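6-phospho-alpha-glucosidase (Merdibacter massiliensis, PDB 6VC6) probably hydrolyses 6-phospho-alpha-glucosides, releasing glucose 6-phosphate, with NAD and a manganese ion held beside the sugar in its active site. Local coordinates at residues 34-39 with 76-81; 170-175 with 243-248; 239-244 with 260-265. One frame throughout, in Å; residues are numbered along the deposited sequence.

Interaction 1: 34-39 with 76-81; sequences KLVLFD and KDMDFI. With NAD (nicotinamide-adenine-dinucleotide), chain G.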
loop_
_atom_site.group_PDB
_atom_site.type_symbol
_atom_site.label_atom_id
_atom_site.label_comp_id
_atom_site.label_asym_id
_atom_site.label_seq_id
_atom_site.Cartn_x
_atom_site.Cartn_y
_atom_site.Cartn_z
ATOM N N LYS A 34 16.548 17.471 -8.443
ATOM C CA LYS A 34 15.288 18.177 -8.611
ATOM C C LYS A 34 14.159 17.336 -8.034
ATOM O O LYS A 34 14.133 16.116 -8.212
ATOM C CB LYS A 34 15.026 18.480 -10.091
ATOM C CG LYS A 34 13.763 19.275 -10.367
ATOM C CD LYS A 34 13.477 19.324 -11.858
ATOM C CE LYS A 34 12.216 20.115 -12.159
ATOM N NZ LYS A 34 11.814 19.991 -13.588
ATOM N N LEU A 35 13.232 17.997 -7.341
ATOM C CA LEU A 35 12.052 17.349 -6.783
ATOM C C LEU A 35 10.824 18.182 -7.119
ATOM O O LEU A 35 10.842 19.407 -6.965
ATOM C CB LEU A 35 12.171 17.170 -5.266
ATOM C CG LEU A 35 10.898 16.694 -4.562
ATOM C CD1 LEU A 35 10.664 15.210 -4.809
ATOM C CD2 LEU A 35 10.956 16.991 -3.073
ATOM N N VAL A 36 9.765 17.518 -7.577
ATOM C CA VAL A 36 8.519 18.176 -7.951
ATOM C C VAL A 36 7.365 17.465 -7.258
ATOM O O VAL A 36 7.220 16.244 -7.380
ATOM C CB VAL A 36 8.302 18.181 -9.476
ATOM C CG1 VAL A 36 7.004 18.895 -9.821
ATOM C CG2 VAL A 36 9.476 18.837 -10.182
ATOM N N LEU A 37 6.548 18.225 -6.536
ATOM C CA LEU A 37 5.320 17.704 -5.950
ATOM C C LEU A 37 4.166 17.984 -6.905
ATOM O O LEU A 37 3.909 19.141 -7.254
ATOM C CB LEU A 37 5.048 18.340 -4.587
ATOM C CG LEU A 37 6.107 18.203 -3.492
ATOM C CD1 LEU A 37 5.599 18.814 -2.194
ATOM C CD2 LEU A 37 6.492 16.748 -3.286
ATOM N N PHE A 38 3.476 16.931 -7.332
ATOM C CA PHE A 38 2.307 17.069 -8.187
ATOM C C PHE A 38 1.055 16.640 -7.435
ATOM O O PHE A 38 1.092 15.707 -6.626
ATOM C CB PHE A 38 2.444 16.244 -9.470
ATOM C CG PHE A 38 1.241 16.330 -10.369
ATOM C CD1 PHE A 38 1.067 17.411 -11.216
ATOM C CD2 PHE A 38 0.275 15.335 -10.355
ATOM C CE1 PHE A 38 -0.041 17.496 -12.038
ATOM C CE2 PHE A 38 -0.836 15.415 -11.175
ATOM C CZ PHE A 38 -0.993 16.497 -12.018
ATOM N N ASP A 39 -0.049 17.327 -7.713
ATOM C CA ASP A 39 -1.339 17.006 -7.122
ATOM C C ASP A 39 -2.421 17.682 -7.949
ATOM O O ASP A 39 -2.167 18.665 -8.648
ATOM C CB ASP A 39 -1.417 17.451 -5.657
ATOM C CG ASP A 39 -2.464 16.686 -4.869
ATOM O OD1 ASP A 39 -3.625 16.618 -5.325
ATOM O OD2 ASP A 39 -2.125 16.153 -3.792
ATOM N N LYS A 76 8.189 15.864 -16.820
ATOM C CA LYS A 76 9.201 16.016 -17.857
ATOM C C LYS A 76 10.591 15.754 -17.290
ATOM O O LYS A 76 10.975 16.333 -16.267
ATOM C CB LYS A 76 9.133 17.414 -18.471
ATOM C CG LYS A 76 8.267 17.492 -19.717
ATOM C CD LYS A 76 8.749 18.578 -20.663
ATOM C CE LYS A 76 8.102 19.914 -20.344
ATOM N NZ LYS A 76 6.675 19.950 -20.770
ATOM N N ASP A 77 11.341 14.875 -17.959
ATOM C CA ASP A 77 12.726 14.558 -17.607
ATOM C C ASP A 77 12.836 14.087 -16.155
ATOM O O ASP A 77 13.546 14.667 -15.331
ATOM C CB ASP A 77 13.642 15.759 -17.873
ATOM C CG ASP A 77 15.114 15.396 -17.808
ATOM O OD1 ASP A 77 15.814 15.903 -16.908
ATOM O OD2 ASP A 77 15.571 14.602 -18.657
HETATM N N MSE A 78 12.113 13.014 -15.854
HETATM C CA MSE A 78 12.119 12.447 -14.512
HETATM C C MSE A 78 12.761 11.064 -14.497
HETATM O O MSE A 78 12.600 10.284 -15.436
HETATM C CB MSE A 78 10.697 12.371 -13.954
HETATM C CG MSE A 78 10.113 13.718 -13.562
HETATM SE SE MSE A 78 10.930 14.449 -11.949
HETATM C CE MSE A 78 11.114 16.305 -12.517
ATOM N N ASP A 79 13.497 10.771 -13.426
ATOM C CA ASP A 79 14.082 9.449 -13.241
ATOM C C ASP A 79 13.195 8.546 -12.395
ATOM O O ASP A 79 13.120 7.339 -12.646
ATOM C CB ASP A 79 15.465 9.566 -12.595
ATOM C CG ASP A 79 16.457 10.312 -13.465
ATOM O OD1 ASP A 79 16.691 9.875 -14.612
ATOM O OD2 ASP A 79 17.003 11.335 -13.000
ATOM N N PHE A 80 12.517 9.111 -11.399
ATOM C CA PHE A 80 11.667 8.345 -10.500
ATOM C C PHE A 80 10.369 9.100 -10.258
ATOM O O PHE A 80 10.372 10.323 -10.099
ATOM C CB PHE A 80 12.364 8.078 -9.161
ATOM C CG PHE A 80 13.422 7.018 -9.228
ATOM C CD1 PHE A 80 13.088 5.679 -9.114
ATOM C CD2 PHE A 80 14.753 7.359 -9.403
ATOM C CE1 PHE A 80 14.060 4.699 -9.174
ATOM C CE2 PHE A 80 15.730 6.384 -9.464
ATOM C CZ PHE A 80 15.382 5.053 -9.349
ATOM N N ILE A 81 9.264 8.360 -10.229
ATOM C CA ILE A 81 7.952 8.901 -9.896
ATOM C C ILE A 81 7.443 8.158 -8.669
ATOM O O ILE A 81 7.219 6.941 -8.724
ATOM C CB ILE A 81 6.960 8.774 -11.062
ATOM C CG1 ILE A 81 7.543 9.390 -12.336
ATOM C CG2 ILE A 81 5.637 9.433 -10.706
ATOM C CD1 ILE A 81 7.724 10.889 -12.263
HETATM P PA NAD G . -4.500 11.730 1.517
HETATM O O1A NAD G . -3.947 12.449 2.724
HETATM O O2A NAD G . -5.927 11.968 1.086
HETATM O O5B NAD G . -3.543 12.032 0.261
HETATM C C5B NAD G . -3.984 11.765 -1.065
HETATM C C4B NAD G . -3.503 12.870 -1.991
HETATM O O4B NAD G . -3.548 12.423 -3.347
HETATM C C3B NAD G . -4.405 14.088 -1.882
HETATM O O3B NAD G . -3.609 15.253 -1.651
HETATM C C2B NAD G . -5.085 14.201 -3.229
HETATM O O2B NAD G . -5.197 15.569 -3.627
HETATM C C1B NAD G . -4.155 13.434 -4.153
HETATM N N9A NAD G . -4.881 12.846 -5.305
HETATM C C8A NAD G . -6.078 12.229 -5.281
HETATM N N7A NAD G . -6.441 11.824 -6.526
HETATM C C5A NAD G . -5.461 12.192 -7.373
HETATM C C6A NAD G . -5.199 12.080 -8.828
HETATM N N6A NAD G . -6.084 11.474 -9.655
HETATM N N1A NAD G . -4.047 12.604 -9.302
HETATM C C2A NAD G . -3.156 13.209 -8.495
HETATM N N3A NAD G . -3.329 13.347 -7.169
HETATM C C4A NAD G . -4.441 12.871 -6.562
HETATM O O3 NAD G . -4.289 10.144 1.703
HETATM P PN NAD G . -3.169 9.525 2.676
HETATM O O1N NAD G . -3.851 9.024 3.927
HETATM O O2N NAD G . -1.995 10.471 2.768
HETATM O O5D NAD G . -2.727 8.252 1.802
HETATM C C5D NAD G . -1.837 8.413 0.700
HETATM C C4D NAD G . -1.860 7.135 -0.125
HETATM O O4D NAD G . -0.796 6.271 0.281
HETATM C C3D NAD G . -3.161 6.378 0.100
HETATM O O3D NAD G . -3.689 5.975 -1.165
HETATM C C2D NAD G . -2.757 5.143 0.870
HETATM O O2D NAD G . -3.574 4.024 0.522
HETATM C C1D NAD G . -1.323 4.951 0.414
HETATM N N1N NAD G . -0.545 4.129 1.337
HETATM C C2N NAD G . -0.140 2.940 0.890
HETATM C C3N NAD G . 0.603 2.090 1.688
HETATM C C7N NAD G . 1.028 0.763 1.135
HETATM O O7N NAD G . 1.469 -0.088 1.889
HETATM N N7N NAD G . 0.897 0.548 -0.174
HETATM C C4N NAD G . 0.943 2.492 2.973
HETATM C C5N NAD G . 0.507 3.735 3.420
HETATM C C6N NAD G . -0.238 4.549 2.571
#
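In the Rossmann-type nucleotide-binding sheet, Lys-34 and Val-36 on one strand meet Met-78 from the turn that leads into another. Strands 32-38 and 80-83 lie on either side of strand 4-9, to which Lys-34 and Val-36 are bonded through their backbones, so the contact reaches across the first strand of the fold. Met-78, present as selenomethionine, supplies a single atom, the terminal methyl CE. Met-78 CE rests 3.8 Å from Val-36 CG2 and 3.9 Å from Lys-34 CD. Both neighbours are crossed at about a right angle. The Met-78 chain gets there by bending at its second and third torsions (chi2 -72°), while the lysine runs extended, so that its end from CD to NZ passes across the methyl. The lysine amine is too far for a salt bridge with the next acid, Lys-34 NZ standing 6.6 Å from Asp-77 OD1.

At the other end of the same strand the work is polar. Asp-39 follows the second strand, where NAD-binding Rossmann folds commonly carry an acid for the adenosine ribose. Its carboxylate takes both ribose hydroxyls, and its two oxygens are also bonded to backbone nitrogens, Asp-41 N at OD1 and Gly-12 N at OD2, which should fix its rotation. NAD O2B donates to Asp-39 OD1 at 2.5 Å, and NAD O3B to Asp-39 OD2 at 2.8 Å.

Interaction 2: 170-175 with 243-248; sequences CDQPEN and DTYGFV. With MN (manganese (II) ion), chain E; NAD (nicotinamide-adenine-dinucleotide), chain G; G6P (6-O-phosphono-alpha-D-glucopyranose), chain F.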
loop_
_atom_site.group_PDB
_atom_site.type_symbol
_atom_site.label_atom_id
_atom_site.label_comp_id
_atom_site.label_asym_id
_atom_site.label_seq_id
_atom_site.Cartn_x
_atom_site.Cartn_y
_atom_site.Cartn_z
ATOM N N CYS A 170 4.188 -2.413 -0.908
ATOM C CA CYS A 170 3.440 -2.233 0.327
ATOM C C CYS A 170 4.392 -2.369 1.503
ATOM O O CYS A 170 5.302 -3.203 1.473
ATOM C CB CYS A 170 2.312 -3.262 0.457
ATOM S SG CYS A 170 1.454 -3.256 2.046
ATOM N N ASP A 171 4.173 -1.560 2.539
ATOM C CA ASP A 171 5.070 -1.539 3.687
ATOM C C ASP A 171 4.622 -2.460 4.814
ATOM O O ASP A 171 5.292 -2.512 5.849
ATOM C CB ASP A 171 5.238 -0.109 4.217
ATOM C CG ASP A 171 3.942 0.501 4.706
ATOM O OD1 ASP A 171 3.994 1.640 5.215
ATOM O OD2 ASP A 171 2.878 -0.134 4.579
ATOM N N GLN A 172 3.524 -3.202 4.632
ATOM C CA GLN A 172 3.057 -4.088 5.697
ATOM C C GLN A 172 4.015 -5.245 5.953
ATOM O O GLN A 172 4.301 -5.527 7.130
ATOM C CB GLN A 172 1.640 -4.572 5.383
ATOM C CG GLN A 172 1.183 -5.754 6.222
ATOM C CD GLN A 172 0.759 -5.353 7.621
ATOM O OE1 GLN A 172 0.504 -6.205 8.471
ATOM N NE2 GLN A 172 0.679 -4.050 7.868
ATOM N N PRO A 173 4.538 -5.954 4.940
ATOM C CA PRO A 173 5.496 -7.032 5.245
ATOM C C PRO A 173 6.727 -6.561 6.002
ATOM O O PRO A 173 7.202 -7.273 6.896
ATOM C CB PRO A 173 5.855 -7.579 3.857
ATOM C CG PRO A 173 4.668 -7.277 3.023
ATOM C CD PRO A 173 4.180 -5.944 3.509
ATOM N N GLU A 174 7.263 -5.381 5.675
ATOM C CA GLU A 174 8.417 -4.879 6.415
ATOM C C GLU A 174 8.030 -4.468 7.831
ATOM O O GLU A 174 8.797 -4.687 8.777
ATOM C CB GLU A 174 9.064 -3.706 5.678
ATOM C CG GLU A 174 10.199 -3.052 6.465
ATOM C CD GLU A 174 10.846 -1.893 5.733
ATOM O OE1 GLU A 174 11.604 -2.139 4.773
ATOM O OE2 GLU A 174 10.594 -0.731 6.119
ATOM N N ASN A 175 6.847 -3.869 7.996
ATOM C CA ASN A 175 6.410 -3.458 9.327
ATOM C C ASN A 175 6.246 -4.653 10.256
ATOM O O ASN A 175 6.451 -4.529 11.469
ATOM C CB ASN A 175 5.103 -2.672 9.233
ATOM C CG ASN A 175 5.322 -1.230 8.823
ATOM O OD1 ASN A 175 6.401 -0.673 9.024
ATOM N ND2 ASN A 175 4.296 -0.616 8.246
ATOM N N ASP A 243 -4.752 -2.936 18.451
ATOM C CA ASP A 243 -5.643 -4.092 18.466
ATOM C C ASP A 243 -5.400 -4.990 17.259
ATOM O O ASP A 243 -5.460 -6.220 17.372
ATOM C CB ASP A 243 -7.101 -3.633 18.505
ATOM C CG ASP A 243 -7.367 -2.625 19.605
ATOM O OD1 ASP A 243 -8.215 -1.731 19.400
ATOM O OD2 ASP A 243 -6.729 -2.726 20.674
ATOM N N THR A 244 -5.124 -4.393 16.097
ATOM C CA THR A 244 -4.871 -5.183 14.897
ATOM C C THR A 244 -3.600 -6.011 15.045
ATOM O O THR A 244 -3.574 -7.200 14.710
ATOM C CB THR A 244 -4.780 -4.265 13.676
ATOM O OG1 THR A 244 -6.050 -3.639 13.451
ATOM C CG2 THR A 244 -4.385 -5.056 12.437
ATOM N N TYR A 245 -2.531 -5.395 15.557
ATOM C CA TYR A 245 -1.284 -6.127 15.759
ATOM C C TYR A 245 -1.410 -7.131 16.898
ATOM O O TYR A 245 -0.871 -8.241 16.816
ATOM C CB TYR A 245 -0.142 -5.151 16.029
ATOM C CG TYR A 245 0.561 -4.674 14.779
ATOM C CD1 TYR A 245 1.752 -5.255 14.365
ATOM C CD2 TYR A 245 0.034 -3.643 14.014
ATOM C CE1 TYR A 245 2.398 -4.824 13.224
ATOM C CE2 TYR A 245 0.672 -3.205 12.869
ATOM C CZ TYR A 245 1.853 -3.798 12.480
ATOM O OH TYR A 245 2.493 -3.366 11.341
ATOM N N GLY A 246 -2.115 -6.761 17.969
ATOM C CA GLY A 246 -2.288 -7.675 19.083
ATOM C C GLY A 246 -3.098 -8.905 18.729
ATOM O O GLY A 246 -2.926 -9.963 19.342
ATOM N N PHE A 247 -3.982 -8.791 17.736
ATOM C CA PHE A 247 -4.825 -9.907 17.320
ATOM C C PHE A 247 -4.032 -11.046 16.689
ATOM O O PHE A 247 -4.580 -12.142 16.533
ATOM C CB PHE A 247 -5.892 -9.410 16.344
ATOM C CG PHE A 247 -7.000 -10.392 16.103
ATOM C CD1 PHE A 247 -7.971 -10.613 17.066
ATOM C CD2 PHE A 247 -7.076 -11.092 14.910
ATOM C CE1 PHE A 247 -8.994 -11.517 16.846
ATOM C CE2 PHE A 247 -8.095 -11.995 14.684
ATOM C CZ PHE A 247 -9.056 -12.208 15.652
ATOM N N VAL A 248 -2.767 -10.817 16.325
ATOM C CA VAL A 248 -1.987 -11.899 15.732
ATOM C C VAL A 248 -1.753 -13.014 16.745
ATOM O O VAL A 248 -1.624 -14.187 16.372
ATOM C CB VAL A 248 -0.662 -11.346 15.168
ATOM C CG1 VAL A 248 -0.919 -10.316 14.078
ATOM C CG2 VAL A 248 0.170 -10.737 16.284
HETATM MN MN MN E . -0.200 -1.843 2.130
HETATM P PA NAD G . -4.500 11.730 1.517
HETATM O O1A NAD G . -3.947 12.449 2.724
HETATM O O2A NAD G . -5.927 11.968 1.086
HETATM O O5B NAD G . -3.543 12.032 0.261
HETATM C C5B NAD G . -3.984 11.765 -1.065
HETATM C C4B NAD G . -3.503 12.870 -1.991
HETATM O O4B NAD G . -3.548 12.423 -3.347
HETATM C C3B NAD G . -4.405 14.088 -1.882
HETATM O O3B NAD G . -3.609 15.253 -1.651
HETATM C C2B NAD G . -5.085 14.201 -3.229
HETATM O O2B NAD G . -5.197 15.569 -3.627
HETATM C C1B NAD G . -4.155 13.434 -4.153
HETATM N N9A NAD G . -4.881 12.846 -5.305
HETATM C C8A NAD G . -6.078 12.229 -5.281
HETATM N N7A NAD G . -6.441 11.824 -6.526
HETATM C C5A NAD G . -5.461 12.192 -7.373
HETATM C C6A NAD G . -5.199 12.080 -8.828
HETATM N N6A NAD G . -6.084 11.474 -9.655
HETATM N N1A NAD G . -4.047 12.604 -9.302
HETATM C C2A NAD G . -3.156 13.209 -8.495
HETATM N N3A NAD G . -3.329 13.347 -7.169
HETATM C C4A NAD G . -4.441 12.871 -6.562
HETATM O O3 NAD G . -4.289 10.144 1.703
HETATM P PN NAD G . -3.169 9.525 2.676
HETATM O O1N NAD G . -3.851 9.024 3.927
HETATM O O2N NAD G . -1.995 10.471 2.768
HETATM O O5D NAD G . -2.727 8.252 1.802
HETATM C C5D NAD G . -1.837 8.413 0.700
HETATM C C4D NAD G . -1.860 7.135 -0.125
HETATM O O4D NAD G . -0.796 6.271 0.281
HETATM C C3D NAD G . -3.161 6.378 0.100
HETATM O O3D NAD G . -3.689 5.975 -1.165
HETATM C C2D NAD G . -2.757 5.143 0.870
HETATM O O2D NAD G . -3.574 4.024 0.522
HETATM C C1D NAD G . -1.323 4.951 0.414
HETATM N N1N NAD G . -0.545 4.129 1.337
HETATM C C2N NAD G . -0.140 2.940 0.890
HETATM C C3N NAD G . 0.603 2.090 1.688
HETATM C C7N NAD G . 1.028 0.763 1.135
HETATM O O7N NAD G . 1.469 -0.088 1.889
HETATM N N7N NAD G . 0.897 0.548 -0.174
HETATM C C4N NAD G . 0.943 2.492 2.973
HETATM C C5N NAD G . 0.507 3.735 3.420
HETATM C C6N NAD G . -0.238 4.549 2.571
HETATM C C1 G6P F . -1.106 -0.548 6.353
HETATM C C2 G6P F . -1.013 -0.843 4.849
HETATM C C3 G6P F . -1.436 0.309 3.955
HETATM C C4 G6P F . -2.667 0.960 4.542
HETATM C C5 G6P F . -2.247 1.631 5.836
HETATM C C6 G6P F . -3.474 2.206 6.530
HETATM O O1 G6P F . 0.175 -0.766 6.960
HETATM O O2 G6P F . 0.332 -1.217 4.523
HETATM O O3 G6P F . -1.713 -0.156 2.630
HETATM O O4 G6P F . -3.172 1.936 3.627
HETATM O O5 G6P F . -1.622 0.735 6.762
HETATM O O6 G6P F . -3.065 3.285 7.363
HETATM P P G6P F . -4.153 4.291 7.988
HETATM O O1P G6P F . -4.374 5.286 6.874
HETATM O O2P G6P F . -5.348 3.417 8.293
HETATM O O3P G6P F . -3.473 4.841 9.219
#
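Van der Waals contact joins the two segments, and it all falls on the end of Tyr-245. Tyr-245 OH lies 3.4 Å from Asn-175 CB, and Asn-175 O comes near the plane of the ring at its edge. Gln-172 slides past the tyrosine in the opposite direction, with NE2 4.0 Å from Tyr-245 OH and the amide and ring planes 49° apart. A bend in the glutamine (chi2 78°) swings the amide out toward the sugar and the tyrosine, and its oxygen OE1 is bonded to Thr-262 OG1.

Metal bonds come next. Cys-170 SG holds the manganese at 2.2 Å, and NAD O7N and His-200 are further ligands. The sugar chelates the manganese, through G6P O2 at 2.5 Å and G6P O3 at 2.3 Å. This is the active site of a family 4 glycoside hydrolase, built at the end of strand 166-169 of the Rossmann sheet. G6P C3 sits 3.4 Å from NAD C4N, consistent with the hydride transfer at C3 proposed for this family.

Hydrogen bonds then fix the loop. Gln-172 N donates to Cys-170 SG, 3.3 Å and nearly straight at 167°, capping the start of helix 172-184. Asp-171 N donates to NAD O7N. The Asp-171 carboxylate spans two partners: OD1 is bonded to His-319 ND1, and OD2 lies 2.8 Å from G6P O2. With an alanine in this place, His-319 ND1 would probably be left without its mate, and a gap would open beside the sugar O2.

Interaction 3: 239-244 with 260-265; sequences QSWLDT and PNTYDG. With G6P (6-O-phosphono-alpha-D-glucopyranose), chain F.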
loop_
_atom_site.group_PDB
_atom_site.type_symbol
_atom_site.label_atom_id
_atom_site.label_comp_id
_atom_site.label_asym_id
_atom_site.label_seq_id
_atom_site.Cartn_x
_atom_site.Cartn_y
_atom_site.Cartn_z
ATOM N N GLN A 239 -5.126 3.340 18.805
ATOM C CA GLN A 239 -5.588 2.141 19.498
ATOM C C GLN A 239 -6.022 1.058 18.518
ATOM O O GLN A 239 -5.820 -0.135 18.772
ATOM C CB GLN A 239 -6.730 2.493 20.452
ATOM C CG GLN A 239 -7.252 1.316 21.260
ATOM C CD GLN A 239 -6.180 0.685 22.128
ATOM O OE1 GLN A 239 -5.390 1.383 22.765
ATOM N NE2 GLN A 239 -6.145 -0.643 22.154
ATOM N N SER A 240 -6.616 1.454 17.388
ATOM C CA SER A 240 -7.067 0.469 16.411
ATOM C C SER A 240 -5.903 -0.325 15.831
ATOM O O SER A 240 -6.058 -1.509 15.512
ATOM C CB SER A 240 -7.851 1.158 15.292
ATOM O OG SER A 240 -7.029 2.059 14.572
ATOM N N TRP A 241 -4.732 0.302 15.691
ATOM C CA TRP A 241 -3.572 -0.416 15.173
ATOM C C TRP A 241 -2.992 -1.359 16.220
ATOM O O TRP A 241 -2.497 -2.441 15.882
ATOM C CB TRP A 241 -2.511 0.572 14.691
ATOM C CG TRP A 241 -2.629 0.913 13.237
ATOM C CD1 TRP A 241 -2.812 2.155 12.700
ATOM C CD2 TRP A 241 -2.577 0.003 12.131
ATOM N NE1 TRP A 241 -2.875 2.073 11.330
ATOM C CE2 TRP A 241 -2.734 0.762 10.956
ATOM C CE3 TRP A 241 -2.413 -1.383 12.021
ATOM C CZ2 TRP A 241 -2.731 0.186 9.687
ATOM C CZ3 TRP A 241 -2.411 -1.953 10.761
ATOM C CH2 TRP A 241 -2.569 -1.170 9.611
ATOM N N LEU A 242 -3.038 -0.964 17.494
ATOM C CA LEU A 242 -2.568 -1.848 18.556
ATOM C C LEU A 242 -3.444 -3.090 18.662
ATOM O O LEU A 242 -2.945 -4.189 18.933
ATOM C CB LEU A 242 -2.534 -1.097 19.887
ATOM C CG LEU A 242 -1.654 0.154 19.932
ATOM C CD1 LEU A 242 -1.840 0.896 21.246
ATOM C CD2 LEU A 242 -0.196 -0.214 19.722
ATOM N N ASP A 243 -4.752 -2.936 18.451
ATOM C CA ASP A 243 -5.643 -4.092 18.466
ATOM C C ASP A 243 -5.400 -4.990 17.259
ATOM O O ASP A 243 -5.460 -6.220 17.372
ATOM C CB ASP A 243 -7.101 -3.633 18.505
ATOM C CG ASP A 243 -7.367 -2.625 19.605
ATOM O OD1 ASP A 243 -8.215 -1.731 19.400
ATOM O OD2 ASP A 243 -6.729 -2.726 20.674
ATOM N N THR A 244 -5.124 -4.393 16.097
ATOM C CA THR A 244 -4.871 -5.183 14.897
ATOM C C THR A 244 -3.600 -6.011 15.045
ATOM O O THR A 244 -3.574 -7.200 14.710
ATOM C CB THR A 244 -4.780 -4.265 13.676
ATOM O OG1 THR A 244 -6.050 -3.639 13.451
ATOM C CG2 THR A 244 -4.385 -5.056 12.437
ATOM N N PRO A 260 1.322 -14.521 10.243
ATOM C CA PRO A 260 0.384 -13.922 9.289
ATOM C C PRO A 260 0.560 -12.425 9.095
ATOM O O PRO A 260 0.907 -11.680 10.013
ATOM C CB PRO A 260 -0.975 -14.222 9.936
ATOM C CG PRO A 260 -0.686 -14.156 11.404
ATOM C CD PRO A 260 0.739 -14.636 11.593
ATOM N N ASN A 261 0.323 -11.993 7.858
ATOM C CA ASN A 261 0.059 -10.586 7.590
ATOM C C ASN A 261 -1.134 -10.144 8.427
ATOM O O ASN A 261 -2.139 -10.855 8.508
ATOM C CB ASN A 261 -0.216 -10.389 6.096
ATOM C CG ASN A 261 -0.272 -8.927 5.690
ATOM O OD1 ASN A 261 -1.024 -8.136 6.260
ATOM N ND2 ASN A 261 0.517 -8.567 4.683
ATOM N N THR A 262 -1.021 -8.975 9.065
ATOM C CA THR A 262 -2.069 -8.544 9.987
ATOM C C THR A 262 -3.410 -8.346 9.294
ATOM O O THR A 262 -4.446 -8.333 9.969
ATOM C CB THR A 262 -1.666 -7.252 10.703
ATOM O OG1 THR A 262 -1.641 -6.167 9.767
ATOM C CG2 THR A 262 -0.296 -7.403 11.348
ATOM N N TYR A 263 -3.420 -8.198 7.970
ATOM C CA TYR A 263 -4.677 -8.096 7.240
ATOM C C TYR A 263 -5.389 -9.435 7.108
ATOM O O TYR A 263 -6.557 -9.455 6.703
ATOM C CB TYR A 263 -4.427 -7.496 5.856
ATOM C CG TYR A 263 -4.308 -5.990 5.871
ATOM C CD1 TYR A 263 -5.439 -5.185 5.912
ATOM C CD2 TYR A 263 -3.065 -5.373 5.863
ATOM C CE1 TYR A 263 -5.335 -3.809 5.929
ATOM C CE2 TYR A 263 -2.952 -3.996 5.882
ATOM C CZ TYR A 263 -4.090 -3.220 5.914
ATOM O OH TYR A 263 -3.986 -1.849 5.933
ATOM N N ASP A 264 -4.722 -10.545 7.437
ATOM C CA ASP A 264 -5.382 -11.847 7.418
ATOM C C ASP A 264 -6.522 -11.930 8.422
ATOM O O ASP A 264 -7.411 -12.773 8.263
ATOM C CB ASP A 264 -4.376 -12.962 7.710
ATOM C CG ASP A 264 -3.267 -13.036 6.684
ATOM O OD1 ASP A 264 -3.218 -12.170 5.784
ATOM O OD2 ASP A 264 -2.439 -13.966 6.780
ATOM N N GLY A 265 -6.513 -11.078 9.451
ATOM C CA GLY A 265 -7.537 -11.162 10.480
ATOM C C GLY A 265 -8.932 -10.896 9.949
ATOM O O GLY A 265 -9.908 -11.487 10.419
HETATM C C1 G6P F . -1.106 -0.548 6.353
HETATM C C2 G6P F . -1.013 -0.843 4.849
HETATM C C3 G6P F . -1.436 0.309 3.955
HETATM C C4 G6P F . -2.667 0.960 4.542
HETATM C C5 G6P F . -2.247 1.631 5.836
HETATM C C6 G6P F . -3.474 2.206 6.530
HETATM O O1 G6P F . 0.175 -0.766 6.960
HETATM O O2 G6P F . 0.332 -1.217 4.523
HETATM O O3 G6P F . -1.713 -0.156 2.630
HETATM O O4 G6P F . -3.172 1.936 3.627
HETATM O O5 G6P F . -1.622 0.735 6.762
HETATM O O6 G6P F . -3.065 3.285 7.363
HETATM P P G6P F . -4.153 4.291 7.988
HETATM O O1P G6P F . -4.374 5.286 6.874
HETATM O O2P G6P F . -5.348 3.417 8.293
HETATM O O3P G6P F . -3.473 4.841 9.219
HETATM O O HOH W 1 -5.275 -8.541 12.944
#
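Thr-244 and Thr-262 mark the closest backbone approach, 6.6 Å from CA to CA, where helix 239-246 faces the type I turn from Asn-261 to Asp-264. One water bridges the two backbones, donating to Thr-244 O at 2.8 Å and to Thr-262 O at 3.1 Å. Beside it the threonines cross at about a right angle, with the methyl Thr-244 CG2 set 3.9 Å from Thr-262 CB. That methyl is placed anti to the helix backbone N, since OG1 takes the chi1 of -65°.

Closer to the ligand, Trp-241 and Tyr-263 form the part of the glucose 6-phosphate pocket wall that this stretch of the C-terminal domain supplies. The tyrosine hydroxyl comes to the indole's edge, Tyr-263 OH 4.0 Å from Trp-241 CH2. Both rings turn their edges to the sugar: Trp-241 CZ2 is 3.2 Å from the ring oxygen G6P O5, and Tyr-263 OH is 3.2 Å from the anomeric G6P C1. Tyr-263 also stacks on His-200, a manganese ligand. An Asx turn fixes the tyrosine's backbone, as Tyr-263 N points at Asn-261 OD1 in the carbonyl plane, onto a lone pair, with a near-straight angle of 171°.

All three contacts are largely buried, but they lie in two places. Interaction 1 lies across the chain's centre from the other two, its nearest atoms about 13 Å from interaction 2, and NAD spans the gap: the adenosine end at 34-39, the nicotinamide end at 170-175. Interactions 2 and 3 touch, share Asp-243 and Thr-244, and both use helix 239-246. Their chemistry follows their place. Interaction 1 pairs a methyl packed on the sheet with a carboxylate on the NAD ribose; interaction 2 joins the Rossmann part to the C-terminal domain through one tyrosine, while 170-175 also holds the metal; interaction 3 stays within that domain, adding a bridging water and aromatic edges around the same sugar.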